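Local coordinates for venom allergen-like (VAL) 4 protein (Schistosoma mansoni, PDB 4P27), which binds lipids as a member of the SCP/TAPS (CAP) superfamily, although it lacks the family's prototypical sequence motifs, at residues K96-E101 with G107-Y112; N77-P82 with K89-E94; V18-D21 with C25-P28; C56-N61 with N133-C138; K43-K48 with G69-I74. One frame throughout, in Å; residues are numbered along the deposited sequence.

Contact 1 (K96-E101 with G107-Y112); sequences KNYNFE and GDCKNY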
# COMPACT_ATOMS: atom_id res chain seq x y z
N LYS A 96 8.22 -11.62 -0.07
CA LYS A 96 8.87 -12.90 0.25
C LYS A 96 7.90 -13.93 0.80
O LYS A 96 8.24 -15.08 0.81
CB LYS A 96 9.98 -12.68 1.23
CG LYS A 96 11.09 -11.89 0.58
CD LYS A 96 12.01 -11.21 1.56
CE LYS A 96 13.26 -10.94 0.76
NZ LYS A 96 14.05 -9.82 1.29
N ASN A 97 6.72 -13.52 1.26
CA ASN A 97 5.82 -14.41 1.92
C ASN A 97 4.73 -14.79 0.99
O ASN A 97 3.86 -15.57 1.38
CB ASN A 97 5.18 -13.74 3.13
CG ASN A 97 6.20 -13.20 4.13
OD1 ASN A 97 7.27 -13.76 4.31
ND2 ASN A 97 5.87 -12.10 4.78
N TYR A 98 4.70 -14.22 -0.21
CA TYR A 98 3.47 -14.35 -1.03
C TYR A 98 3.66 -15.33 -2.17
O TYR A 98 4.63 -15.26 -2.82
CB TYR A 98 3.01 -12.99 -1.57
CG TYR A 98 1.75 -13.10 -2.36
CD1 TYR A 98 0.55 -13.60 -1.77
CD2 TYR A 98 1.73 -12.77 -3.70
CE1 TYR A 98 -0.60 -13.69 -2.48
CE2 TYR A 98 0.54 -12.86 -4.44
CZ TYR A 98 -0.61 -13.33 -3.81
OH TYR A 98 -1.75 -13.48 -4.53
N ASN A 99 2.77 -16.31 -2.34
CA ASN A 99 2.74 -17.15 -3.51
C ASN A 99 1.60 -16.83 -4.38
O ASN A 99 0.47 -17.21 -4.11
CB ASN A 99 2.63 -18.66 -3.11
CG ASN A 99 2.61 -19.63 -4.33
OD1 ASN A 99 2.26 -19.30 -5.44
ND2 ASN A 99 2.85 -20.87 -4.05
N PHE A 100 1.92 -16.23 -5.53
CA PHE A 100 0.88 -15.80 -6.44
C PHE A 100 0.08 -16.99 -7.01
O PHE A 100 -1.18 -16.95 -7.14
CB PHE A 100 1.61 -14.98 -7.52
CG PHE A 100 0.72 -14.36 -8.53
CD1 PHE A 100 0.13 -15.15 -9.55
CD2 PHE A 100 0.45 -13.00 -8.48
CE1 PHE A 100 -0.71 -14.57 -10.47
CE2 PHE A 100 -0.44 -12.45 -9.39
CZ PHE A 100 -0.97 -13.22 -10.41
N GLU A 101 0.80 -18.03 -7.45
CA GLU A 101 0.09 -19.21 -8.12
C GLU A 101 -1.01 -19.80 -7.24
O GLU A 101 -2.22 -19.88 -7.63
CB GLU A 101 1.10 -20.32 -8.35
CG GLU A 101 2.02 -20.04 -9.48
CD GLU A 101 2.77 -21.30 -9.92
OE1 GLU A 101 2.12 -22.35 -10.11
OE2 GLU A 101 4.01 -21.26 -10.06
N GLY A 107 2.79 -16.03 6.61
CA GLY A 107 2.96 -14.82 7.43
C GLY A 107 2.05 -13.69 6.93
O GLY A 107 0.89 -13.90 6.67
N ASP A 108 2.60 -12.51 6.77
CA ASP A 108 1.79 -11.36 6.38
C ASP A 108 2.22 -10.87 5.01
O ASP A 108 3.38 -10.59 4.80
CB ASP A 108 1.92 -10.22 7.40
CG ASP A 108 0.81 -9.12 7.21
OD1 ASP A 108 -0.26 -9.33 6.57
OD2 ASP A 108 1.00 -8.02 7.73
N CYS A 109 1.23 -10.79 4.13
CA CYS A 109 1.25 -10.33 2.75
C CYS A 109 0.33 -9.16 2.50
O CYS A 109 0.32 -8.68 1.39
CB CYS A 109 0.77 -11.50 1.82
SG CYS A 109 1.97 -12.84 2.01
N LYS A 110 -0.47 -8.72 3.48
CA LYS A 110 -1.54 -7.75 3.17
C LYS A 110 -0.97 -6.41 2.68
O LYS A 110 -1.57 -5.80 1.84
CB LYS A 110 -2.37 -7.30 4.36
CG LYS A 110 -3.09 -8.26 5.25
CD LYS A 110 -3.45 -7.41 6.51
CE LYS A 110 -4.21 -8.19 7.58
NZ LYS A 110 -4.45 -9.58 7.08
N ASN A 111 0.12 -5.93 3.26
CA ASN A 111 0.63 -4.61 2.85
C ASN A 111 1.17 -4.69 1.42
O ASN A 111 0.86 -3.87 0.61
CB ASN A 111 1.75 -4.20 3.83
CG ASN A 111 1.21 -4.04 5.24
OD1 ASN A 111 0.22 -3.36 5.43
ND2 ASN A 111 1.79 -4.74 6.21
N TYR A 112 2.03 -5.68 1.12
CA TYR A 112 2.50 -5.90 -0.26
C TYR A 112 1.38 -6.04 -1.29
O TYR A 112 1.34 -5.35 -2.35
CB TYR A 112 3.46 -7.14 -0.29
CG TYR A 112 3.74 -7.52 -1.72
CD1 TYR A 112 4.53 -6.73 -2.52
CD2 TYR A 112 3.10 -8.64 -2.31
CE1 TYR A 112 4.75 -7.06 -3.87
CE2 TYR A 112 3.32 -8.99 -3.64
CZ TYR A 112 4.12 -8.17 -4.41
OH TYR A 112 4.35 -8.43 -5.72

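Contact 2 (N77-P82 with K89-E94); sequences NLADYP and KDWLEE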
# COMPACT_ATOMS: atom_id res chain seq x y z
N ASN A 77 -2.97 0.43 4.72
CA ASN A 77 -1.74 -0.20 5.22
C ASN A 77 -1.28 0.68 6.40
O ASN A 77 -1.37 1.93 6.34
CB ASN A 77 -0.64 -0.09 4.13
CG ASN A 77 -0.73 -1.18 3.08
OD1 ASN A 77 -1.53 -2.08 3.22
ND2 ASN A 77 0.04 -1.08 2.00
N LEU A 78 -0.79 0.04 7.45
CA LEU A 78 -0.31 0.75 8.65
C LEU A 78 1.15 0.38 8.94
O LEU A 78 1.64 -0.77 8.60
CB LEU A 78 -1.14 0.34 9.87
CG LEU A 78 -2.64 0.56 9.90
CD1 LEU A 78 -3.27 -0.09 11.16
CD2 LEU A 78 -2.99 2.03 9.85
N ALA A 79 1.92 1.32 9.51
CA ALA A 79 3.31 0.98 9.86
C ALA A 79 3.66 1.71 11.17
O ALA A 79 3.15 2.81 11.44
CB ALA A 79 4.29 1.29 8.76
N ASP A 80 4.43 1.04 12.04
CA ASP A 80 4.78 1.67 13.31
C ASP A 80 6.29 1.58 13.23
O ASP A 80 6.80 0.51 13.33
CB ASP A 80 4.24 0.87 14.51
CG ASP A 80 4.80 1.42 15.90
OD1 ASP A 80 5.44 2.52 15.93
OD2 ASP A 80 4.51 0.78 16.95
N TYR A 81 6.97 2.69 12.86
CA TYR A 81 8.36 2.54 12.40
C TYR A 81 9.17 3.81 12.58
O TYR A 81 8.62 4.96 12.48
CB TYR A 81 8.41 2.26 10.90
CG TYR A 81 8.95 0.95 10.59
CD1 TYR A 81 8.11 -0.17 10.68
CD2 TYR A 81 10.27 0.79 10.17
CE1 TYR A 81 8.54 -1.41 10.35
CE2 TYR A 81 10.74 -0.48 9.88
CZ TYR A 81 9.84 -1.56 9.98
OH TYR A 81 10.15 -2.85 9.72
N PRO A 82 10.49 3.63 12.79
CA PRO A 82 11.27 4.83 13.18
C PRO A 82 11.44 5.76 11.95
O PRO A 82 11.49 6.98 12.10
CB PRO A 82 12.60 4.24 13.72
CG PRO A 82 12.72 2.90 13.04
CD PRO A 82 11.29 2.39 12.84
N LYS A 89 9.71 -0.19 3.00
CA LYS A 89 10.49 -1.36 2.67
C LYS A 89 9.96 -2.59 3.41
O LYS A 89 9.92 -3.69 2.87
CB LYS A 89 11.93 -1.13 3.10
CG LYS A 89 12.88 -1.99 2.30
CD LYS A 89 14.11 -2.47 3.08
CE LYS A 89 15.11 -3.05 2.07
NZ LYS A 89 16.52 -3.08 2.52
N ASP A 90 9.58 -2.40 4.67
CA ASP A 90 8.89 -3.46 5.37
C ASP A 90 7.59 -3.94 4.65
O ASP A 90 7.32 -5.16 4.51
CB ASP A 90 8.56 -2.98 6.76
CG ASP A 90 7.84 -4.02 7.56
OD1 ASP A 90 8.38 -5.11 7.70
OD2 ASP A 90 6.72 -3.78 8.07
N TRP A 91 6.75 -3.00 4.23
CA TRP A 91 5.54 -3.39 3.50
C TRP A 91 5.93 -4.15 2.23
O TRP A 91 5.38 -5.22 1.91
CB TRP A 91 4.74 -2.13 3.10
CG TRP A 91 4.08 -1.44 4.22
CD1 TRP A 91 4.01 -1.82 5.51
CD2 TRP A 91 3.39 -0.18 4.11
NE1 TRP A 91 3.30 -0.84 6.27
CE2 TRP A 91 2.92 0.16 5.39
CE3 TRP A 91 3.10 0.69 3.02
CZ2 TRP A 91 2.20 1.34 5.62
CZ3 TRP A 91 2.43 1.83 3.28
CH2 TRP A 91 2.00 2.17 4.55
N LEU A 92 6.84 -3.58 1.44
CA LEU A 92 7.24 -4.22 0.17
C LEU A 92 7.73 -5.69 0.32
O LEU A 92 7.34 -6.59 -0.42
CB LEU A 92 8.33 -3.32 -0.53
CG LEU A 92 9.09 -4.02 -1.69
CD1 LEU A 92 8.14 -4.33 -2.85
CD2 LEU A 92 10.24 -3.13 -2.19
N GLU A 93 8.60 -5.93 1.30
CA GLU A 93 9.35 -7.18 1.33
C GLU A 93 8.48 -8.29 1.84
O GLU A 93 8.92 -9.43 1.86
CB GLU A 93 10.54 -7.08 2.27
CG GLU A 93 11.25 -5.79 2.05
CD GLU A 93 12.65 -6.00 1.66
OE1 GLU A 93 12.87 -6.35 0.50
OE2 GLU A 93 13.50 -5.83 2.52
N GLU A 94 7.26 -7.97 2.22
CA GLU A 94 6.29 -9.01 2.38
C GLU A 94 6.09 -9.80 1.12
O GLU A 94 5.45 -10.85 1.19
CB GLU A 94 4.94 -8.44 2.77
CG GLU A 94 4.95 -7.78 4.12
CD GLU A 94 3.56 -7.33 4.49
OE1 GLU A 94 2.59 -7.48 3.68
OE2 GLU A 94 3.43 -6.82 5.58
O HOH W 1 4.60 -2.31 9.06

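Contact 3 (V18-D21 with C25-P28); sequences VRKD and CRIP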
# COMPACT_ATOMS: atom_id res chain seq x y z
N VAL A 18 7.38 0.67 -6.85
CA VAL A 18 6.97 -0.75 -6.65
C VAL A 18 6.07 -1.27 -7.81
O VAL A 18 6.27 -2.33 -8.38
CB VAL A 18 6.23 -0.89 -5.33
CG1 VAL A 18 5.53 -2.26 -5.14
CG2 VAL A 18 7.26 -0.69 -4.23
N ARG A 19 5.12 -0.48 -8.21
CA ARG A 19 4.16 -0.88 -9.21
C ARG A 19 4.83 -0.94 -10.59
O ARG A 19 4.52 -1.82 -11.39
CB ARG A 19 3.00 0.17 -9.22
CG ARG A 19 2.06 -0.14 -8.01
CD ARG A 19 1.03 0.94 -7.79
NE ARG A 19 -0.17 0.83 -8.64
CZ ARG A 19 -1.21 0.03 -8.37
NH1 ARG A 19 -2.26 0.09 -9.16
NH2 ARG A 19 -1.25 -0.72 -7.25
N LYS A 20 5.72 0.03 -10.86
CA LYS A 20 6.51 -0.05 -12.10
C LYS A 20 7.41 -1.27 -12.10
O LYS A 20 7.46 -1.91 -13.08
CB LYS A 20 7.40 1.21 -12.30
CG LYS A 20 8.01 1.23 -13.71
CD LYS A 20 8.47 2.61 -14.13
CE LYS A 20 9.46 2.50 -15.28
NZ LYS A 20 9.79 3.84 -15.80
N ASP A 21 8.16 -1.53 -11.02
CA ASP A 21 8.96 -2.70 -10.87
C ASP A 21 8.21 -4.03 -11.08
O ASP A 21 8.74 -4.92 -11.78
CB ASP A 21 9.50 -2.76 -9.50
CG ASP A 21 10.67 -1.81 -9.30
OD1 ASP A 21 11.07 -1.21 -10.28
OD2 ASP A 21 11.15 -1.70 -8.18
N CYS A 25 9.24 -7.23 -13.97
CA CYS A 25 10.02 -8.36 -13.47
C CYS A 25 11.03 -7.99 -12.42
O CYS A 25 12.00 -8.70 -12.23
CB CYS A 25 10.75 -9.12 -14.59
SG CYS A 25 9.66 -9.94 -15.75
N ARG A 26 10.80 -6.89 -11.73
CA ARG A 26 11.82 -6.37 -10.88
C ARG A 26 11.42 -6.63 -9.45
O ARG A 26 12.14 -6.23 -8.55
CB ARG A 26 12.08 -4.86 -11.14
CG ARG A 26 12.89 -4.53 -12.42
CD ARG A 26 13.19 -3.00 -12.52
NE ARG A 26 12.66 -2.36 -13.76
CZ ARG A 26 11.77 -1.35 -13.82
NH1 ARG A 26 11.25 -0.82 -12.72
NH2 ARG A 26 11.37 -0.87 -15.00
N ILE A 27 10.32 -7.33 -9.20
CA ILE A 27 10.12 -7.87 -7.80
C ILE A 27 10.51 -9.32 -7.79
O ILE A 27 9.84 -10.10 -8.48
CB ILE A 27 8.62 -7.84 -7.37
CG1 ILE A 27 8.00 -6.47 -7.74
CG2 ILE A 27 8.44 -8.27 -5.91
CD1 ILE A 27 8.41 -5.34 -6.86
N PRO A 28 11.56 -9.70 -7.02
CA PRO A 28 12.12 -11.06 -7.11
C PRO A 28 11.05 -12.13 -6.83
O PRO A 28 10.30 -12.05 -5.84
CB PRO A 28 13.18 -11.07 -5.96
CG PRO A 28 13.72 -9.64 -6.02
CD PRO A 28 12.44 -8.80 -6.22

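Contact 4 (C56-N61 with N133-C138); sequences CKYDSN and NYLIVC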
# COMPACT_ATOMS: atom_id res chain seq x y z
N CYS A 56 -2.14 8.47 17.13
CA CYS A 56 -0.97 7.71 17.56
C CYS A 56 -1.28 6.26 18.05
O CYS A 56 -0.42 5.65 18.78
CB CYS A 56 -0.22 8.50 18.66
SG CYS A 56 0.82 9.75 17.89
N LYS A 57 -2.46 5.75 17.68
CA LYS A 57 -2.87 4.39 18.00
C LYS A 57 -2.71 3.46 16.75
O LYS A 57 -3.34 3.69 15.73
CB LYS A 57 -4.34 4.42 18.36
CG LYS A 57 -4.71 5.12 19.65
CD LYS A 57 -6.16 4.74 19.85
CE LYS A 57 -6.93 5.94 20.29
NZ LYS A 57 -8.26 5.44 20.72
N TYR A 58 -1.88 2.45 16.84
CA TYR A 58 -1.68 1.53 15.74
C TYR A 58 -2.93 0.62 15.39
O TYR A 58 -3.56 0.77 14.34
CB TYR A 58 -0.46 0.73 16.05
CG TYR A 58 -0.02 -0.20 14.97
CD1 TYR A 58 0.63 0.28 13.83
CD2 TYR A 58 -0.25 -1.59 15.09
CE1 TYR A 58 1.07 -0.57 12.81
CE2 TYR A 58 0.20 -2.48 14.08
CZ TYR A 58 0.84 -1.97 12.95
OH TYR A 58 1.33 -2.81 12.02
N ASP A 59 -3.29 -0.28 16.28
CA ASP A 59 -4.66 -0.85 16.36
C ASP A 59 -5.69 0.23 16.72
O ASP A 59 -5.56 0.91 17.73
CB ASP A 59 -4.68 -2.00 17.40
CG ASP A 59 -4.20 -1.53 18.82
OD1 ASP A 59 -5.06 -1.08 19.61
OD2 ASP A 59 -2.97 -1.57 19.14
N SER A 60 -6.71 0.43 15.93
CA SER A 60 -7.65 1.45 16.37
C SER A 60 -9.02 1.18 15.82
O SER A 60 -9.94 0.86 16.59
CB SER A 60 -7.17 2.86 16.01
OG SER A 60 -7.25 3.12 14.61
N ASN A 61 -9.17 1.35 14.50
CA ASN A 61 -9.70 0.33 13.59
C ASN A 61 -10.95 -0.36 14.08
O ASN A 61 -11.13 -1.55 13.86
CB ASN A 61 -8.61 -0.66 13.20
CG ASN A 61 -7.44 0.04 12.59
OD1 ASN A 61 -7.58 0.69 11.53
ND2 ASN A 61 -6.29 0.02 13.30
N ASN A 133 8.79 6.60 17.25
CA ASN A 133 8.31 6.18 15.91
C ASN A 133 7.22 7.05 15.26
O ASN A 133 6.54 7.87 15.95
CB ASN A 133 7.87 4.72 16.04
CG ASN A 133 9.06 3.79 16.27
OD1 ASN A 133 10.21 4.21 16.18
ND2 ASN A 133 8.80 2.55 16.51
N TYR A 134 7.04 6.82 13.95
CA TYR A 134 5.89 7.35 13.20
C TYR A 134 4.83 6.25 13.31
O TYR A 134 5.16 5.08 13.29
CB TYR A 134 6.32 7.49 11.74
CG TYR A 134 7.21 8.69 11.49
CD1 TYR A 134 6.68 9.98 11.56
CD2 TYR A 134 8.57 8.54 11.22
CE1 TYR A 134 7.48 11.08 11.33
CE2 TYR A 134 9.37 9.64 10.96
CZ TYR A 134 8.84 10.88 11.05
OH TYR A 134 9.61 11.98 10.82
N LEU A 135 3.58 6.66 13.47
CA LEU A 135 2.43 5.95 12.95
C LEU A 135 2.19 6.45 11.50
O LEU A 135 1.91 7.61 11.29
CB LEU A 135 1.23 6.24 13.84
CG LEU A 135 -0.04 5.45 13.39
CD1 LEU A 135 0.22 3.95 13.23
CD2 LEU A 135 -1.03 5.60 14.49
N ILE A 136 2.42 5.57 10.52
CA ILE A 136 2.09 5.85 9.10
C ILE A 136 0.80 5.08 8.65
O ILE A 136 0.69 3.87 8.93
CB ILE A 136 3.24 5.39 8.26
CG1 ILE A 136 4.52 6.07 8.77
CG2 ILE A 136 2.96 5.65 6.77
CD1 ILE A 136 5.76 5.27 8.41
N VAL A 137 -0.16 5.82 8.07
CA VAL A 137 -1.45 5.31 7.59
C VAL A 137 -1.45 5.63 6.10
O VAL A 137 -1.29 6.79 5.77
CB VAL A 137 -2.62 6.01 8.25
CG1 VAL A 137 -3.99 5.49 7.76
CG2 VAL A 137 -2.50 5.87 9.79
N CYS A 138 -1.56 4.60 5.22
CA CYS A 138 -1.92 4.81 3.78
C CYS A 138 -3.28 4.26 3.55
O CYS A 138 -3.56 3.13 4.01
CB CYS A 138 -0.96 4.12 2.82
SG CYS A 138 0.61 5.00 2.64

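Contact 5 (K43-K48 with G69-I74); sequences KLLANK and GDFESI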
# COMPACT_ATOMS: atom_id res chain seq x y z
N LYS A 43 -6.66 13.83 -1.85
CA LYS A 43 -6.40 14.72 -0.68
C LYS A 43 -7.27 14.26 0.46
O LYS A 43 -6.88 14.31 1.61
CB LYS A 43 -6.83 16.16 -1.04
CG LYS A 43 -5.99 17.28 -0.46
CD LYS A 43 -5.33 18.08 -1.59
CE LYS A 43 -5.90 19.48 -1.68
NZ LYS A 43 -5.49 20.16 -2.95
N LEU A 44 -8.49 13.82 0.11
CA LEU A 44 -9.43 13.31 1.10
C LEU A 44 -8.93 11.99 1.80
O LEU A 44 -9.08 11.82 3.05
CB LEU A 44 -10.82 13.08 0.46
CG LEU A 44 -12.07 13.45 1.26
CD1 LEU A 44 -13.32 12.80 0.64
CD2 LEU A 44 -11.95 13.25 2.79
N LEU A 45 -8.39 11.07 1.00
CA LEU A 45 -7.80 9.86 1.57
C LEU A 45 -6.63 10.30 2.53
O LEU A 45 -6.49 9.72 3.64
CB LEU A 45 -7.31 8.96 0.48
CG LEU A 45 -8.23 8.20 -0.47
CD1 LEU A 45 -7.36 7.31 -1.35
CD2 LEU A 45 -9.27 7.36 0.31
N ALA A 46 -5.81 11.27 2.10
CA ALA A 46 -4.60 11.69 2.81
C ALA A 46 -4.94 12.38 4.15
O ALA A 46 -4.38 12.06 5.19
CB ALA A 46 -3.74 12.60 1.96
N ASN A 47 -5.96 13.22 4.13
CA ASN A 47 -6.42 13.85 5.34
C ASN A 47 -7.02 12.89 6.29
O ASN A 47 -6.83 13.03 7.54
CB ASN A 47 -7.44 14.95 5.02
CG ASN A 47 -6.81 16.07 4.27
OD1 ASN A 47 -5.57 16.16 4.17
ND2 ASN A 47 -7.64 16.93 3.68
N LYS A 48 -7.78 11.92 5.78
CA LYS A 48 -8.39 10.97 6.71
C LYS A 48 -7.29 10.13 7.34
O LYS A 48 -7.33 9.83 8.56
CB LYS A 48 -9.49 10.15 6.09
CG LYS A 48 -10.75 11.05 5.93
CD LYS A 48 -11.70 11.06 7.14
CE LYS A 48 -11.95 9.63 7.60
NZ LYS A 48 -12.84 9.59 8.76
N GLY A 69 -15.41 10.10 2.25
CA GLY A 69 -16.20 10.67 1.12
C GLY A 69 -17.14 9.68 0.59
O GLY A 69 -17.79 9.01 1.40
N ASP A 70 -17.15 9.50 -0.74
CA ASP A 70 -18.03 8.55 -1.45
C ASP A 70 -17.39 7.26 -1.79
O ASP A 70 -18.03 6.41 -2.48
CB ASP A 70 -18.54 9.15 -2.82
CG ASP A 70 -19.26 10.47 -2.57
OD1 ASP A 70 -20.00 10.57 -1.53
OD2 ASP A 70 -18.99 11.42 -3.31
N PHE A 71 -16.14 7.04 -1.38
CA PHE A 71 -15.49 5.80 -1.85
C PHE A 71 -16.28 4.60 -1.37
O PHE A 71 -16.53 4.46 -0.18
CB PHE A 71 -14.04 5.76 -1.31
CG PHE A 71 -13.15 6.82 -1.95
CD1 PHE A 71 -12.85 6.76 -3.31
CD2 PHE A 71 -12.67 7.89 -1.19
CE1 PHE A 71 -12.04 7.73 -3.90
CE2 PHE A 71 -11.85 8.84 -1.78
CZ PHE A 71 -11.57 8.78 -3.13
N GLU A 72 -16.59 3.67 -2.25
CA GLU A 72 -17.23 2.43 -1.84
C GLU A 72 -16.39 1.49 -1.04
O GLU A 72 -16.93 0.62 -0.35
CB GLU A 72 -17.55 1.61 -3.10
CG GLU A 72 -18.42 2.36 -4.05
CD GLU A 72 -19.86 2.05 -3.80
OE1 GLU A 72 -20.12 1.12 -2.99
OE2 GLU A 72 -20.73 2.71 -4.41
N SER A 73 -15.09 1.47 -1.33
CA SER A 73 -14.25 0.57 -0.58
C SER A 73 -12.91 1.23 -0.34
O SER A 73 -12.41 1.93 -1.23
CB SER A 73 -14.19 -0.81 -1.27
OG SER A 73 -13.07 -0.95 -2.05
N ILE A 74 -12.36 1.05 0.85
CA ILE A 74 -11.11 1.70 1.23
C ILE A 74 -10.21 0.55 1.71
O ILE A 74 -10.65 -0.25 2.52
CB ILE A 74 -11.34 2.72 2.39
CG1 ILE A 74 -12.11 3.98 1.89
CG2 ILE A 74 -10.00 3.12 3.06
CD1 ILE A 74 -11.30 4.84 0.88

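Contact 1 (K96-E101 with G107-Y112)
Asn97 reaches across to the turn at Asp108 and Cys109, and each part of its side chain finds something there. Its CB lies 3.5 Å from SG of Cys109. With CG turned anti to the carbonyl carbon (chi1 -56°), Asn97 CG comes 3.9 Å from Asp108 O and carries the amide to it. Asn97 ND2 then donates to Asp108 O at 2.9 Å with an N-H...O angle of 162°. The acceptor lies almost in the amide plane of Asn97, whereas the donor stands well above the carbonyl plane of Asp108. Asn97 O also lies 3.4 Å from Cys109 SG, so the sulfur is wedged against both main chain and side chain of this residue.

The same sulfur makes a sulfur-aromatic contact: Cys109 SG lies 5.3 Å from the centroid of the Tyr98 ring, at its edge. Farther out, Tyr98 CD2 meets Tyr112 CE2 at 4.1 Å, the two side chains crossing at about a right angle, while Tyr98 OH bonds to Asn103. Asp108 OD1 caps helix 110-115 by accepting from Lys110 N. The Asn97 amide thus ties the chain just before strand 98-99 to the turn ahead of that helix, and the Cys105-Cys109 disulfide fastens the turn to strand 104-105.

Contact 2 (N77-P82 with K89-E94)
Trp91 of helix 84-93 lies against the edge strand 75-81 of the central sheet, part of the helix-on-sheet packing of the CAP alpha-beta-alpha sandwich. The segments run at 128° to each other, and their axes come within 9.7 Å.

The polar link is a single direct hydrogen bond, from Trp91 NE1 to Leu78 O at 2.9 Å. It is bent, with an N-H...O angle of 142°, and the indole nitrogen sits above the carbonyl plane. Water 1 donates to Asp90 OD2 and, weakly, to the same carbonyl oxygen, so the helix reaches Leu78 O by two routes. Asn77 ND2 is bonded to Asn111 O, which ties the strand to helix 110-115 as well.

The remaining contacts are packing. Asn77 lays its CB over one face of the indole, a CH-pi contact 3.5 Å from the centroid of the six-membered ring of Trp91, and its amide plane is steeply inclined to that ring. Ala79 CB packs obliquely beside the indole, 3.4 Å from Trp91 NE1. At the other end of the strand, with ring and carboxylate planes 30° apart, Tyr81 OH lies 3.4 Å from Asp90 CB.

Contact 3 (V18-D21 with C25-P28)
Asp21 and Arg26 face each other across the turn that leaves helix 6-22, the first helix of this CAP domain, and their charged groups stand almost perpendicular, with carboxylate and guanidinium planes 89° apart. The guanidinium presents its edge, and Arg26 NH1 meets Asp21 OD1 at 2.5 Å in a salt bridge. That distance is very short for such a pair, and the bond is bent, so the exact length deserves caution. The Arg26 chain reaches this position by bending at chi3 (-121°), which folds the guanidinium back beside the helix. The other carboxylate oxygen, Asp21 OD2, forms a salt bridge with Lys17, one helical turn earlier, so the acid is shared between two cations, which would probably favour its charged form.

Lys20 crosses Arg26 obliquely. Its aliphatic part lies at the guanidinium edge, with Lys20 CE 3.9 Å from Arg26 NH2, while its own charge stays farther off: Lys20 NZ and Arg26 NH2 are 5.0 Å apart.

The backbone closes the turn as well. Arg26 N donates to Asp21 O at 2.9 Å, and Cys25, just before Arg26 in the turn, is held by its disulfide to Cys158, the last ordered residue. On the inner side the CG1 branch of Ile27 brings its CD1 end in against the helix, and the side chain also touches Leu92 and Tyr112. There CD1 of Ile27 comes to rest 3.8 Å from Asp21 CB and 4.0 Å from Val18 O.

Contact 4 (C56-N61 with N133-C138)
Leu135 carries most of this contact: its isobutyl group leaves strand 133-141 and enters a bend of the chain at Cys56, Lys57 and Tyr58. The loop side is largely exposed, whereas Leu135 is buried. CG is anti to the backbone N (chi1 -177°), which carries the branch point out to the loop, where its two methyls part. CD2 goes to the main chain. Leu135 CD2 lies 3.6 Å from Cys56 C and 3.2 Å from Lys57 O, and Lys57 N is close by at 3.5 Å from Leu135 CD2. Leu135 CD1 takes the aromatic side, 3.7 Å from Tyr58 CD1.

Tyr58 receives that methyl at the edge of its ring, near the ring plane, and the two side chains cross at a slant. The ring therefore borders the leucine instead of covering it. Tyr58 also touches Asp80 and Leu78 of strand 75-81, the neighbour of strand 133-141 in the sheet, so it straddles two adjacent strands.

Cys56 is the first residue to leave helical geometry after helix 43-54, with a positive phi of 60°, and it starts the loop between that helix and strand 75-81 in this CAP alpha-beta-alpha sandwich. Its disulfide to Cys130 joins that loop to the end of strand 122-130, the other neighbour of strand 133-141. No hydrogen bond connects the two segments. Leu135 in turn touches Cys130, so the leucine packs beside a covalent link between loop and sheet.

Contact 5 (K43-K48 with G69-I74)
The N-terminal turn of helix 43-54 packs against the irregular chain that leads into strand 75-81, at one margin of the CAP alpha-beta-alpha sandwich. Segment 69-74 curls past the helix, and three of its residues meet two neighbouring leucines. The contact is apolar, with no hydrogen bond between the segments.

Leu45 is the inner of the two. Its CG is anti to the carbonyl carbon (chi1 -70°), which swings the CD2 methyl away from the helix and between two partners on the loop. One is Phe71, whose CE2 lies 3.6 Å from Leu45 CD2; the methyl comes at an oblique angle to the ring, and Leu45 CG follows at 3.9 Å from the same CE2. The other is Ile74, which slides past the leucine in the opposite direction; Ile74 CD1 is 3.3 Å from Leu45 CD2, tighter than usual van der Waals contact.

Phe71 also touches Glu122 and Ala141, on strands 122-130 and 133-141, so the ring contacts both the helix and the sheet. Ile74 touches Asn139, whose side chain donates to Leu45 O, and the helix main chain is thus also bonded to strand 133-141.

Leu44 lies nearer the surface and meets Gly69. With a positive phi of 41°, Gly69 has a backbone shape that suits glycine. Leu44 CD1 approaches its bare alpha carbon, stopping 3.6 Å from Gly69 CA.

In the fold
Contact 1 is the buried one; contacts 2 to 4 are partly buried, with contact 2 nearest the chain's centre, and contact 5 is at the surface. Contacts 2 and 4 meet on one sheet, through neighbouring strands 75-81 and 133-141, which are joined by backbone hydrogen bonds. Contact 1 touches contact 2 through Glu94, whose carboxylate takes the backbone N of Tyr112 and the amide of Asn111, while Leu92 packs on Val18 and Ile27 of contact 3. Polar bonds contribute to contacts 1, 2 and 3, including an ion pair between a buried aspartate and an exposed arginine in contact 3; contacts 4 and 5 rely on packing alone. Contacts 3 and 5 stand about 27 Å apart between centres.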